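Local structure of glucose-6-phosphate isomerase (Thermus thermophilus, 1ZZG) at residues P105-R108 with L109-L113; G148-W151 with R152-L155; L221-L224 with E225-L228; L230-A233 with L234-H237; V407-R410 with K411-G415. The protein probably catalyses the reversible isomerisation of glucose 6-phosphate to fructose 6-phosphate, a step shared by glycolysis and gluconeogenesis. All blocks are in the same frame, centred on the assembly; numbering follows the deposited sequence.

Contact 1: residues P105-R108 with L109-L113; sequences PILR and LLRTL
Leu107 lies under the guanidinium of Arg111, one turn further along the same helix, its CG 3.7 Å from Arg111 CZ and over the centre of the flat group. The CD2 branch backs this up against the two terminal nitrogens, 3.9 Å from Arg111 NH2. The two side chains run side by side in the same direction: Arg111 CG lies beside its backbone N (chi1 -68°), which turns the chain back toward the leucine, and the extension beyond gives it the reach. The charge itself is met elsewhere, by a salt bridge from NH2 to Glu318 of the second subunit, against which Leu107 also packs. An alanine at Leu107 would take away the branch beneath the guanidinium, which would probably be freer to turn away from that glutamate. The other branch of Leu107, CD1, and Ile106 CG2 both approach Leu110 CD1, at 4.2 Å and 4.3 Å. Near the end, Thr112 OG1 donates to Arg108 O at 2.8 Å, coming from above the carbonyl plane. These are i to i+3 and i to i+4 contacts in the last turns of helix 103-112, which covers strand 94-98 of the five-stranded parallel sheet and borders the dimer interface.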
# COMPACT_ATOMS: atom_id res chain seq x y z
N PRO A 105 14.63 -6.52 8.94
CA PRO A 105 14.54 -5.07 8.74
C PRO A 105 14.96 -4.29 9.99
O PRO A 105 15.59 -3.24 9.91
CB PRO A 105 13.06 -4.86 8.41
CG PRO A 105 12.67 -6.17 7.75
CD PRO A 105 13.35 -7.19 8.63
N ILE A 106 14.61 -4.81 11.16
CA ILE A 106 14.96 -4.17 12.41
C ILE A 106 16.47 -4.26 12.65
O ILE A 106 17.10 -3.30 13.08
CB ILE A 106 14.16 -4.81 13.56
CG1 ILE A 106 12.68 -4.44 13.38
CG2 ILE A 106 14.70 -4.35 14.91
CD1 ILE A 106 11.73 -5.17 14.30
N LEU A 107 17.03 -5.42 12.34
CA LEU A 107 18.46 -5.66 12.51
C LEU A 107 19.24 -4.71 11.59
O LEU A 107 20.31 -4.23 11.94
CB LEU A 107 18.76 -7.12 12.15
CG LEU A 107 19.70 -7.96 13.02
CD1 LEU A 107 19.47 -7.70 14.50
CD2 LEU A 107 19.45 -9.42 12.68
N ARG A 108 18.68 -4.45 10.41
CA ARG A 108 19.30 -3.55 9.44
C ARG A 108 19.38 -2.15 10.05
O ARG A 108 20.41 -1.48 9.94
CB ARG A 108 18.46 -3.51 8.16
CG ARG A 108 19.16 -2.91 6.95
CD ARG A 108 18.20 -2.85 5.77
NE ARG A 108 18.87 -2.54 4.50
CZ ARG A 108 19.60 -3.41 3.81
NH1 ARG A 108 19.77 -4.65 4.25
NH2 ARG A 108 20.16 -3.04 2.66
N LEU A 109 18.29 -1.72 10.67
CA LEU A 109 18.25 -0.41 11.31
C LEU A 109 19.25 -0.34 12.45
O LEU A 109 19.97 0.64 12.58
CB LEU A 109 16.84 -0.12 11.85
CG LEU A 109 15.73 0.15 10.82
CD1 LEU A 109 14.41 0.37 11.55
CD2 LEU A 109 16.08 1.37 9.99
N LEU A 110 19.29 -1.38 13.28
CA LEU A 110 20.23 -1.39 14.40
C LEU A 110 21.68 -1.29 13.93
O LEU A 110 22.54 -0.75 14.63
CB LEU A 110 20.06 -2.67 15.22
CG LEU A 110 18.70 -2.84 15.91
CD1 LEU A 110 18.66 -4.16 16.66
CD2 LEU A 110 18.46 -1.67 16.86
N ARG A 111 21.94 -1.81 12.74
CA ARG A 111 23.28 -1.81 12.18
C ARG A 111 23.63 -0.60 11.30
O ARG A 111 24.81 -0.37 11.03
CB ARG A 111 23.51 -3.10 11.39
CG ARG A 111 23.55 -4.33 12.26
CD ARG A 111 23.41 -5.61 11.47
NE ARG A 111 23.54 -6.78 12.34
CZ ARG A 111 23.22 -8.02 12.00
NH1 ARG A 111 22.74 -8.28 10.80
NH2 ARG A 111 23.37 -9.00 12.88
N THR A 112 22.64 0.16 10.87
CA THR A 112 22.92 1.31 10.01
C THR A 112 22.66 2.69 10.64
O THR A 112 23.22 3.69 10.19
CB THR A 112 22.13 1.23 8.69
OG1 THR A 112 20.73 1.10 8.97
CG2 THR A 112 22.60 0.03 7.87
N LEU A 113 21.83 2.75 11.67
CA LEU A 113 21.54 4.02 12.32
C LEU A 113 22.62 4.41 13.32
O LEU A 113 23.20 3.56 13.99
CB LEU A 113 20.19 3.97 13.05
CG LEU A 113 18.89 3.78 12.25
CD1 LEU A 113 17.72 3.73 13.22
CD2 LEU A 113 18.71 4.91 11.26

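Contact 2: residues G148-W151 with R152-L155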
# COMPACT_ATOMS: atom_id res chain seq x y z
N GLY A 148 24.94 4.96 26.77
CA GLY A 148 25.19 5.06 28.20
C GLY A 148 24.11 5.83 28.94
O GLY A 148 22.92 5.60 28.73
N GLU A 149 24.52 6.74 29.81
CA GLU A 149 23.59 7.54 30.61
C GLU A 149 22.74 8.50 29.80
O GLU A 149 21.75 9.03 30.30
CB GLU A 149 24.36 8.34 31.67
CG GLU A 149 24.72 7.53 32.88
CD GLU A 149 23.50 6.90 33.50
OE1 GLU A 149 22.61 7.64 33.98
OE2 GLU A 149 23.42 5.66 33.51
N ASP A 150 23.12 8.73 28.55
CA ASP A 150 22.38 9.65 27.71
C ASP A 150 21.27 8.98 26.91
O ASP A 150 20.66 9.61 26.05
CB ASP A 150 23.34 10.38 26.77
CG ASP A 150 22.73 11.63 26.18
OD1 ASP A 150 22.27 12.49 26.97
OD2 ASP A 150 22.72 11.76 24.94
N TRP A 151 20.98 7.71 27.19
CA TRP A 151 19.94 7.01 26.45
C TRP A 151 18.55 7.61 26.65
O TRP A 151 17.78 7.72 25.69
CB TRP A 151 19.91 5.51 26.81
CG TRP A 151 19.39 5.18 28.19
CD1 TRP A 151 20.12 5.06 29.34
CD2 TRP A 151 18.03 4.88 28.55
NE1 TRP A 151 19.31 4.70 30.38
CE2 TRP A 151 18.02 4.59 29.93
CE3 TRP A 151 16.82 4.84 27.83
CZ2 TRP A 151 16.84 4.25 30.62
CZ3 TRP A 151 15.65 4.51 28.52
CH2 TRP A 151 15.67 4.22 29.90
N ARG A 152 18.23 7.99 27.88
CA ARG A 152 16.91 8.55 28.17
C ARG A 152 16.49 9.70 27.27
O ARG A 152 15.31 9.85 26.96
CB ARG A 152 16.84 9.00 29.63
CG ARG A 152 17.00 7.86 30.60
CD ARG A 152 16.72 8.26 32.04
NE ARG A 152 16.85 7.10 32.92
CZ ARG A 152 18.01 6.57 33.29
NH1 ARG A 152 19.15 7.10 32.87
NH2 ARG A 152 18.03 5.49 34.05
N ARG A 153 17.45 10.52 26.83
CA ARG A 153 17.12 11.65 25.98
C ARG A 153 16.72 11.19 24.58
O ARG A 153 16.07 11.94 23.84
CB ARG A 153 18.31 12.61 25.87
CG ARG A 153 17.94 13.95 25.24
CD ARG A 153 19.16 14.85 25.01
NE ARG A 153 18.76 16.13 24.42
CZ ARG A 153 19.62 17.04 23.95
NH1 ARG A 153 20.92 16.82 23.98
NH2 ARG A 153 19.16 18.17 23.42
N HIS A 154 17.10 9.97 24.21
CA HIS A 154 16.81 9.44 22.89
C HIS A 154 15.51 8.62 22.81
O HIS A 154 15.21 8.04 21.76
CB HIS A 154 17.99 8.60 22.39
CG HIS A 154 19.23 9.40 22.14
ND1 HIS A 154 19.72 9.64 20.87
CD2 HIS A 154 20.07 10.05 22.99
CE1 HIS A 154 20.80 10.40 20.96
NE2 HIS A 154 21.03 10.66 22.23
N LEU A 155 14.76 8.56 23.90
CA LEU A 155 13.50 7.82 23.93
C LEU A 155 12.37 8.71 24.45
O LEU A 155 12.42 9.21 25.57
CB LEU A 155 13.62 6.58 24.82
CG LEU A 155 12.33 5.77 24.98
CD1 LEU A 155 11.87 5.24 23.63
CD2 LEU A 155 12.56 4.61 25.95
O HOH W 1 21.04 4.65 33.73
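A chi1 of 71° sets the Trp151 indole between its backbone N and carbonyl carbon, while Arg152 has CG anti to its carbonyl carbon (chi1 -63°) and an extended chain beyond, and these turns bring the arginine across the ring. Arg152 CG sits over the six-membered ring, 3.6 Å from its centroid, in a CH-pi contact. Further out, Trp151 NE1 lies above one face of the guanidinium, 3.7 Å from Arg152 CZ, the two planes inclined at 43°. Glu149 OE1 makes a long salt bridge of 3.7 Å to Arg152 NH1, and a water shared by Glu149 OE2 and Arg152 NH2 completes the link; NH2 also has a salt bridge to Glu173. Replacing Trp151 by an alanine would probably leave the arginine chain without its flat support and open a gap beside Leu155, whose CD2 meets Trp151 CZ3 at 4.0 Å. The His154 ring adds only a weak bond from NE2 to Asp150 OD2, at 3.4 Å, whereas ND1 is held by Thr118 O. The backbone bond from His154 N to Trp151 O, i to i+3 at 2.8 Å, is that of a short 3-10 turn, here joining helix 130-147 to strand 155-159 in an alpha/beta layered domain.

Contact 3: residues L221-L224 with E225-L228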
# COMPACT_ATOMS: atom_id res chain seq x y z
N LEU A 221 -20.96 20.79 11.30
CA LEU A 221 -22.06 21.45 11.99
C LEU A 221 -22.87 22.39 11.10
O LEU A 221 -23.85 22.98 11.55
CB LEU A 221 -21.52 22.23 13.19
CG LEU A 221 -21.49 21.55 14.57
CD1 LEU A 221 -22.89 21.53 15.15
CD2 LEU A 221 -20.92 20.14 14.44
N ALA A 222 -22.48 22.50 9.84
CA ALA A 222 -23.17 23.39 8.91
C ALA A 222 -24.52 22.88 8.40
O ALA A 222 -24.86 21.70 8.56
CB ALA A 222 -22.25 23.69 7.72
N PRO A 223 -25.31 23.77 7.77
CA PRO A 223 -26.62 23.38 7.23
C PRO A 223 -26.34 22.22 6.28
O PRO A 223 -25.26 22.17 5.66
CB PRO A 223 -27.07 24.63 6.49
CG PRO A 223 -26.47 25.73 7.27
CD PRO A 223 -25.08 25.21 7.56
N LEU A 224 -27.29 21.30 6.15
CA LEU A 224 -27.14 20.12 5.30
C LEU A 224 -26.45 20.39 3.96
O LEU A 224 -25.51 19.69 3.59
CB LEU A 224 -28.50 19.47 5.05
CG LEU A 224 -28.48 18.16 4.25
CD1 LEU A 224 -27.70 17.10 5.01
CD2 LEU A 224 -29.90 17.69 4.00
N GLU A 225 -26.94 21.39 3.23
CA GLU A 225 -26.38 21.74 1.92
C GLU A 225 -24.90 22.07 1.94
O GLU A 225 -24.22 21.95 0.92
CB GLU A 225 -27.15 22.92 1.33
CG GLU A 225 -28.06 22.57 0.16
CD GLU A 225 -27.33 21.86 -0.97
OE1 GLU A 225 -26.29 22.36 -1.44
OE2 GLU A 225 -27.81 20.79 -1.40
N GLU A 226 -24.39 22.50 3.09
CA GLU A 226 -22.98 22.87 3.20
C GLU A 226 -22.19 21.86 4.03
O GLU A 226 -20.97 21.99 4.19
CB GLU A 226 -22.86 24.26 3.84
CG GLU A 226 -23.62 25.35 3.09
CD GLU A 226 -24.06 26.48 4.00
OE1 GLU A 226 -23.21 27.02 4.74
OE2 GLU A 226 -25.26 26.82 3.97
N SER A 227 -22.88 20.84 4.54
CA SER A 227 -22.23 19.83 5.37
C SER A 227 -21.65 18.70 4.52
O SER A 227 -22.27 17.64 4.36
CB SER A 227 -23.22 19.26 6.38
OG SER A 227 -22.56 18.43 7.33
N LEU A 228 -20.46 18.92 3.98
CA LEU A 228 -19.80 17.93 3.14
C LEU A 228 -19.72 16.55 3.80
O LEU A 228 -20.00 15.54 3.15
CB LEU A 228 -18.41 18.43 2.74
CG LEU A 228 -18.39 19.82 2.08
CD1 LEU A 228 -16.97 20.25 1.75
CD2 LEU A 228 -19.24 19.78 0.82
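Pro223 and Glu226 meet across a tight turn, the proline ring lying against the carboxylate: Pro223 CG is 3.7 Å from Glu226 OE2, and Pro223 CD is 3.8 Å from Glu226 OE1. This is van der Waals contact alone. Glu226 CG is anti to its own carbonyl carbon (chi1 -57°) and the chain stretches on from there, which takes the carboxylate back to the ring. Nearer the backbone, Glu226 CB lies 4.0 Å from Ala222 CB. The backbone sets this pairing, since Glu226 N bonds Pro223 O at 2.7 Å, from above the carbonyl plane, and Ser227 N bonds Leu224 O at 3.0 Å. Two successive i to i+3 bonds make a short 3-10 turn; it leads into an inverse gamma turn centred on Ser227, the N-cap residue of helix 228-238. Ser227 CB packs 3.6 Å from Pro223 O, and its hydroxyl reaches back to Thr219 O in helix 206-221, which ends just before. Outside the turn, Ala222 O accepts from Arg27, and Leu224 directs its side chain onto Leu16 of helix 12-18 and onto Leu23 and Glu24 of helix 20-32.

Contact 4: residues L230-A233 with L234-H237; sequences LKTA and LLLH
His237 N and Ala233 O form the shortest of the four backbone bonds here, at 2.8 Å, and His237 CB brushes that same oxygen at 3.3 Å. One residue earlier, Thr232 O accepts from Leu236 N at 3.0 Å along a nearly straight line, 173° at the hydrogen. A chi2 of 71° also folds Leu236 CD1 in against this oxygen, at 3.0 Å, which is tight for a methyl group against a carbonyl and perhaps strained. Leu235 lies against the preceding turn, its CG 3.6 Å from Lys231 O and its CD1 4.1 Å from Thr232 CA. The hydroxyl of Thr232, buried like most of this stretch, finds its partners beyond it, with OG1 hydrogen-bonded to Gln384 OE1 and to His380 NE2, both of helix 371-391. The remaining side chains divide among the neighbours of helix 228-238. Leu230, Ala233 and Leu236 pack on helix 371-391, Leu234 on helices 12-18 and 20-32, and Leu235 on Phe12 and Leu9, while the His237 ring meets Trp392, whose NE1 is hydrogen-bonded to His237 ND1.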
# COMPACT_ATOMS: atom_id res chain seq x y z
N LEU A 230 -21.69 15.07 5.89
CA LEU A 230 -22.99 14.39 5.89
C LEU A 230 -23.33 13.96 4.46
O LEU A 230 -24.01 12.95 4.26
CB LEU A 230 -24.10 15.30 6.42
CG LEU A 230 -24.24 15.41 7.94
CD1 LEU A 230 -25.31 16.43 8.27
CD2 LEU A 230 -24.59 14.04 8.53
N LYS A 231 -22.85 14.72 3.48
CA LYS A 231 -23.11 14.39 2.08
C LYS A 231 -22.38 13.12 1.65
O LYS A 231 -22.98 12.24 1.02
CB LYS A 231 -22.68 15.54 1.17
CG LYS A 231 -23.58 16.75 1.25
CD LYS A 231 -23.21 17.74 0.16
CE LYS A 231 -24.05 19.00 0.23
NZ LYS A 231 -23.78 19.88 -0.94
N THR A 232 -21.09 13.02 1.98
CA THR A 232 -20.32 11.84 1.59
C THR A 232 -20.76 10.65 2.44
O THR A 232 -20.69 9.50 2.00
CB THR A 232 -18.79 12.06 1.71
OG1 THR A 232 -18.44 12.45 3.05
CG2 THR A 232 -18.35 13.16 0.73
N ALA A 233 -21.21 10.92 3.67
CA ALA A 233 -21.69 9.84 4.53
C ALA A 233 -22.90 9.24 3.81
O ALA A 233 -23.06 8.02 3.74
CB ALA A 233 -22.11 10.40 5.88
N LEU A 234 -23.75 10.10 3.26
CA LEU A 234 -24.93 9.65 2.53
C LEU A 234 -24.51 8.79 1.34
O LEU A 234 -25.07 7.72 1.11
CB LEU A 234 -25.76 10.84 2.04
CG LEU A 234 -26.99 10.47 1.19
CD1 LEU A 234 -27.96 9.66 2.04
CD2 LEU A 234 -27.66 11.73 0.67
N LEU A 235 -23.53 9.28 0.58
CA LEU A 235 -23.05 8.54 -0.58
C LEU A 235 -22.67 7.12 -0.19
O LEU A 235 -23.13 6.16 -0.80
CB LEU A 235 -21.86 9.26 -1.22
CG LEU A 235 -22.15 10.53 -2.02
CD1 LEU A 235 -20.85 11.22 -2.39
CD2 LEU A 235 -22.94 10.18 -3.27
N LEU A 236 -21.82 6.98 0.82
CA LEU A 236 -21.42 5.64 1.25
C LEU A 236 -22.64 4.86 1.75
O LEU A 236 -22.77 3.66 1.50
CB LEU A 236 -20.36 5.70 2.35
CG LEU A 236 -18.90 5.92 1.91
CD1 LEU A 236 -18.69 7.34 1.39
CD2 LEU A 236 -17.98 5.66 3.10
N HIS A 237 -23.55 5.55 2.44
CA HIS A 237 -24.75 4.90 2.97
C HIS A 237 -25.65 4.35 1.87
O HIS A 237 -26.20 3.25 2.00
CB HIS A 237 -25.56 5.88 3.82
CG HIS A 237 -26.80 5.27 4.41
ND1 HIS A 237 -26.75 4.16 5.22
CD2 HIS A 237 -28.10 5.59 4.28
CE1 HIS A 237 -27.98 3.82 5.57
NE2 HIS A 237 -28.82 4.68 5.02

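Contact 5: residues V407-R410 with K411-G415; sequences VLTR and KRLAG
Arg412 starts over the preceding turn, its CB 3.5 Å from Leu408 O and 3.6 Å from Thr409 O. CG comes nearer still, 3.1 Å from Leu408 O, because it is anti to its own carbonyl carbon (chi1 -69°) and lies beside the backbone N that bonds that same oxygen at 2.8 Å. The chain then bends at chi2 (-95°) and leads CD and the guanidinium away from the turn, where NH2 forms a long, weak ion pair with Glu348 of the second subunit. Lys411 takes another course: its extended chain runs out past Leu408, CD standing 4.4 Å from Leu408 CD2. Leu413 lies back over the helix, its CG 3.6 Å from Thr409 O, to which its own N bonds at 3.0 Å, nearly linear at the hydrogen (174°). Thr409 OG1 is hydrogen-bonded to Gly405 O, one turn earlier. Arg410 bends back toward the start of the helix on a different side, its side chain about 4 Å from that of Lys406, a predicted active-site residue. This is the C-terminal helix 403-414, packed through Leu408, Thr409, Arg412 and Leu413 on Ala345, Ala349 and Leu334 of the second subunit, mostly helix 339-356.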
# COMPACT_ATOMS: atom_id res chain seq x y z
N VAL A 407 -5.17 -12.97 21.98
CA VAL A 407 -5.26 -14.07 22.93
C VAL A 407 -4.53 -15.30 22.40
O VAL A 407 -3.71 -15.90 23.10
CB VAL A 407 -6.73 -14.43 23.22
CG1 VAL A 407 -6.81 -15.72 24.03
CG2 VAL A 407 -7.40 -13.29 23.99
N LEU A 408 -4.84 -15.68 21.16
CA LEU A 408 -4.21 -16.85 20.56
C LEU A 408 -2.71 -16.65 20.41
O LEU A 408 -1.93 -17.60 20.53
CB LEU A 408 -4.85 -17.14 19.20
CG LEU A 408 -6.34 -17.47 19.28
CD1 LEU A 408 -6.87 -17.77 17.89
CD2 LEU A 408 -6.56 -18.66 20.20
N THR A 409 -2.29 -15.41 20.17
CA THR A 409 -0.87 -15.10 20.04
C THR A 409 -0.16 -15.38 21.35
O THR A 409 0.91 -16.00 21.37
CB THR A 409 -0.64 -13.62 19.65
OG1 THR A 409 -1.08 -13.40 18.31
CG2 THR A 409 0.83 -13.27 19.75
N ARG A 410 -0.74 -14.93 22.46
CA ARG A 410 -0.13 -15.16 23.76
C ARG A 410 -0.12 -16.66 24.06
O ARG A 410 0.84 -17.19 24.63
CB ARG A 410 -0.88 -14.40 24.86
CG ARG A 410 -0.70 -12.88 24.78
CD ARG A 410 -1.07 -12.21 26.10
NE ARG A 410 -2.51 -12.21 26.37
CZ ARG A 410 -3.38 -11.36 25.82
NH1 ARG A 410 -2.96 -10.43 24.97
NH2 ARG A 410 -4.67 -11.44 26.13
N LYS A 411 -1.18 -17.35 23.65
CA LYS A 411 -1.29 -18.78 23.86
C LYS A 411 -0.15 -19.48 23.12
O LYS A 411 0.55 -20.32 23.69
CB LYS A 411 -2.65 -19.28 23.33
CG LYS A 411 -2.89 -20.77 23.54
CD LYS A 411 -4.26 -21.20 23.01
CE LYS A 411 -4.54 -22.67 23.32
NZ LYS A 411 -5.81 -23.16 22.71
N ARG A 412 0.04 -19.13 21.86
CA ARG A 412 1.10 -19.71 21.03
C ARG A 412 2.48 -19.47 21.64
O ARG A 412 3.26 -20.41 21.79
CB ARG A 412 1.04 -19.11 19.62
CG ARG A 412 -0.17 -19.52 18.80
CD ARG A 412 0.16 -20.70 17.92
NE ARG A 412 -0.96 -21.10 17.07
CZ ARG A 412 -0.86 -22.02 16.11
NH1 ARG A 412 0.30 -22.62 15.89
NH2 ARG A 412 -1.92 -22.33 15.38
N LEU A 413 2.79 -18.23 21.98
CA LEU A 413 4.08 -17.89 22.57
C LEU A 413 4.36 -18.64 23.87
O LEU A 413 5.49 -19.05 24.13
CB LEU A 413 4.17 -16.38 22.86
CG LEU A 413 4.45 -15.39 21.73
CD1 LEU A 413 4.42 -13.98 22.31
CD2 LEU A 413 5.80 -15.67 21.10
N ALA A 414 3.33 -18.84 24.69
CA ALA A 414 3.50 -19.52 25.97
C ALA A 414 3.84 -21.00 25.86
O ALA A 414 4.88 -21.44 26.37
CB ALA A 414 2.25 -19.35 26.82
N GLY A 415 2.97 -21.76 25.20
CA GLY A 415 3.20 -23.19 25.03
C GLY A 415 2.29 -23.99 25.95
O GLY A 415 1.41 -23.37 26.61
OXT GLY A 415 2.46 -25.24 25.99

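Overall arrangement
From the N terminus, the five contacts come in series, each within one continuous stretch, so none nests in or crosses another and no long loop is closed. Contact 1 ends helix 103-112 and contact 2 carries the chain from helix 130-147 into strand 155-159, both around the five-stranded parallel sheet, their centres about 18 Å apart. Contacts 3 and 4, on the opposite side of the chain's centre from these two, are one residue apart along the chain and touch: Glu225 OE1 makes a salt bridge to Lys231 NZ at 3.6 Å, and Leu224 packs on Leu230. Contact 5 finishes the chain in helix 403-414. Like contact 1, about 27 Å away between centres, it faces the second subunit.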